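Local coordinates for universal stress protein (Archaeoglobus fulgidus, PDB 3LOQ), which belongs to the universal stress protein A family and binds the nucleotide AMP, though its precise cellular role is not established, at residues V145-L150 against T267-S272. Sequence-based numbering, arbitrary orientation.
With AMP (adenosine monophosphate), chain C.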
loop_
_atom_site.group_PDB
_atom_site.type_symbol
_atom_site.label_atom_id
_atom_site.label_comp_id
_atom_site.label_asym_id
_atom_site.label_seq_id
_atom_site.Cartn_x
_atom_site.Cartn_y
_atom_site.Cartn_z
ATOM N N VAL A 145 5.450 7.731 -9.491
ATOM C CA VAL A 145 4.549 8.379 -8.552
ATOM C C VAL A 145 4.377 7.526 -7.306
ATOM O O VAL A 145 4.318 8.058 -6.195
ATOM C CB VAL A 145 3.179 8.687 -9.197
ATOM C CG1 VAL A 145 2.218 9.270 -8.171
ATOM C CG2 VAL A 145 3.370 9.663 -10.380
ATOM N N SER A 146 4.350 6.206 -7.477
ATOM C CA SER A 146 4.140 5.329 -6.330
ATOM C C SER A 146 5.356 5.352 -5.409
ATOM O O SER A 146 5.204 5.381 -4.185
ATOM C CB SER A 146 3.759 3.894 -6.750
ATOM O OG SER A 146 4.841 3.184 -7.337
ATOM N N GLU A 147 6.560 5.375 -5.973
ATOM C CA GLU A 147 7.747 5.494 -5.122
ATOM C C GLU A 147 7.825 6.848 -4.410
ATOM O O GLU A 147 8.180 6.916 -3.235
ATOM C CB GLU A 147 9.035 5.200 -5.897
ATOM C CG GLU A 147 9.254 3.708 -6.150
ATOM C CD GLU A 147 9.410 2.888 -4.868
ATOM O OE1 GLU A 147 10.312 3.223 -4.060
ATOM O OE2 GLU A 147 8.643 1.900 -4.680
ATOM N N GLY A 148 7.489 7.922 -5.119
ATOM C CA GLY A 148 7.437 9.243 -4.514
ATOM C C GLY A 148 6.492 9.261 -3.315
ATOM O O GLY A 148 6.872 9.696 -2.233
ATOM N N VAL A 149 5.262 8.793 -3.513
ATOM C CA VAL A 149 4.269 8.733 -2.444
ATOM C C VAL A 149 4.777 7.865 -1.294
ATOM O O VAL A 149 4.693 8.256 -0.129
ATOM C CB VAL A 149 2.901 8.185 -2.961
ATOM C CG1 VAL A 149 1.901 7.938 -1.801
ATOM C CG2 VAL A 149 2.309 9.137 -3.953
ATOM N N LEU A 150 5.324 6.700 -1.629
ATOM C CA LEU A 150 5.815 5.770 -0.623
ATOM C C LEU A 150 6.914 6.416 0.185
ATOM O O LEU A 150 7.061 6.160 1.378
ATOM C CB LEU A 150 6.357 4.505 -1.279
ATOM C CG LEU A 150 5.323 3.415 -1.541
ATOM C CD1 LEU A 150 5.795 2.471 -2.646
ATOM C CD2 LEU A 150 5.023 2.656 -0.259
ATOM N N THR A 267 17.513 6.793 -3.537
ATOM C CA THR A 267 18.112 5.802 -2.666
ATOM C C THR A 267 17.107 4.691 -2.345
ATOM O O THR A 267 17.449 3.515 -2.217
ATOM C CB THR A 267 18.567 6.511 -1.394
ATOM O OG1 THR A 267 19.890 7.022 -1.612
ATOM C CG2 THR A 267 18.565 5.583 -0.224
HETATM N N MSE A 268 15.850 5.068 -2.223
HETATM C CA MSE A 268 14.833 4.082 -1.922
HETATM C C MSE A 268 14.686 3.132 -3.108
HETATM O O MSE A 268 14.656 1.910 -2.938
HETATM C CB MSE A 268 13.510 4.775 -1.620
HETATM C CG MSE A 268 12.454 3.839 -1.049
HETATM SE SE MSE A 268 10.719 4.722 -0.954
HETATM C CE MSE A 268 10.324 4.308 0.917
ATOM N N ILE A 269 14.621 3.703 -4.311
ATOM C CA ILE A 269 14.440 2.916 -5.533
ATOM C C ILE A 269 15.601 1.960 -5.749
ATOM O O ILE A 269 15.408 0.781 -6.052
ATOM C CB ILE A 269 14.321 3.823 -6.769
ATOM C CG1 ILE A 269 12.969 4.519 -6.769
ATOM C CG2 ILE A 269 14.469 3.014 -8.030
ATOM C CD1 ILE A 269 12.941 5.810 -7.589
ATOM N N LEU A 270 16.806 2.486 -5.569
ATOM C CA LEU A 270 18.033 1.765 -5.862
ATOM C C LEU A 270 18.206 0.581 -4.930
ATOM O O LEU A 270 18.528 -0.526 -5.373
ATOM C CB LEU A 270 19.228 2.706 -5.705
ATOM C CG LEU A 270 20.185 2.949 -6.867
ATOM C CD1 LEU A 270 19.587 2.518 -8.177
ATOM C CD2 LEU A 270 20.575 4.416 -6.907
ATOM N N GLY A 271 17.998 0.803 -3.635
ATOM C CA GLY A 271 18.361 -0.220 -2.675
ATOM C C GLY A 271 17.388 -0.577 -1.563
ATOM O O GLY A 271 17.754 -1.317 -0.662
ATOM N N SER A 272 16.163 -0.072 -1.586
ATOM C CA SER A 272 15.267 -0.424 -0.488
ATOM C C SER A 272 14.699 -1.836 -0.646
ATOM O O SER A 272 14.567 -2.354 -1.750
ATOM C CB SER A 272 14.143 0.603 -0.306
ATOM O OG SER A 272 13.086 0.423 -1.237
HETATM P P AMP C . 4.060 4.559 -10.794
HETATM O O1P AMP C . 5.027 4.247 -9.682
HETATM O O2P AMP C . 4.122 5.961 -11.373
HETATM O O3P AMP C . 3.970 3.465 -11.832
HETATM O "O5'" AMP C . 2.625 4.533 -10.055
HETATM C "C5'" AMP C . 1.451 4.689 -10.846
HETATM C "C4'" AMP C . 0.368 5.181 -9.923
HETATM O "O4'" AMP C . 0.624 6.537 -9.551
HETATM C "C3'" AMP C . -0.964 5.254 -10.621
HETATM O "O3'" AMP C . -1.601 3.996 -10.522
HETATM C "C2'" AMP C . -1.695 6.287 -9.803
HETATM O "O2'" AMP C . -2.182 5.617 -8.642
HETATM C "C1'" AMP C . -0.605 7.246 -9.377
HETATM N N9 AMP C . -0.620 8.397 -10.305
HETATM C C8 AMP C . 0.242 8.593 -11.321
HETATM N N7 AMP C . -0.044 9.741 -11.988
HETATM C C5 AMP C . -1.119 10.294 -11.386
HETATM C C6 AMP C . -1.937 11.503 -11.580
HETATM N N6 AMP C . -1.653 12.374 -12.571
HETATM N N1 AMP C . -2.963 11.712 -10.738
HETATM C C2 AMP C . -3.252 10.856 -9.741
HETATM N N3 AMP C . -2.551 9.742 -9.503
HETATM C C4 AMP C . -1.488 9.415 -10.274
#
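AMP O1P is gripped twice by Ser146, from OG at 2.6 Å and from the backbone N at 3.0 Å, while Val145 N reaches the neighbouring O2P at 2.9 Å. The first turn of helix 145-152 thus turns its N-H groups to the phosphate, whose charge the helix end would probably stabilise. Val145 adds apolar contact: CG2 lies 3.4 Å from AMP C8, and CG1, anti to the backbone N, meets the ribose O4' and N9. Cutting Val145 back to an alanine removes both methyl branches and would probably open a gap beside C8 and N9, with only CB left against the sugar.

Glu147 faces helix 265-271. Its chi1 (-76°) sets CG 3.9 Å from Ile269 CG1, and the bend at chi2 (-62°) brings OE1 3.5 Å from SE of selenomethionine Met268. All four touching residues are buried. The axes of 145-150 and 267-271 approach to 10.6 Å, their N-to-C directions at 114°, so side chains from both helices bridge the gap, Met268 CE also reaching the backbone O of Leu150 at 3.8 Å. Within 267-272, Met268 O accepts from Ser272 OG and Ser272 N on opposite faces of its carbonyl plane; Ser272 OG also N-caps helix 273-280 through Glu275 N. The contact joins two universal stress protein family regions, beside a nucleotide site in which a helix N-terminus cradles the phosphate.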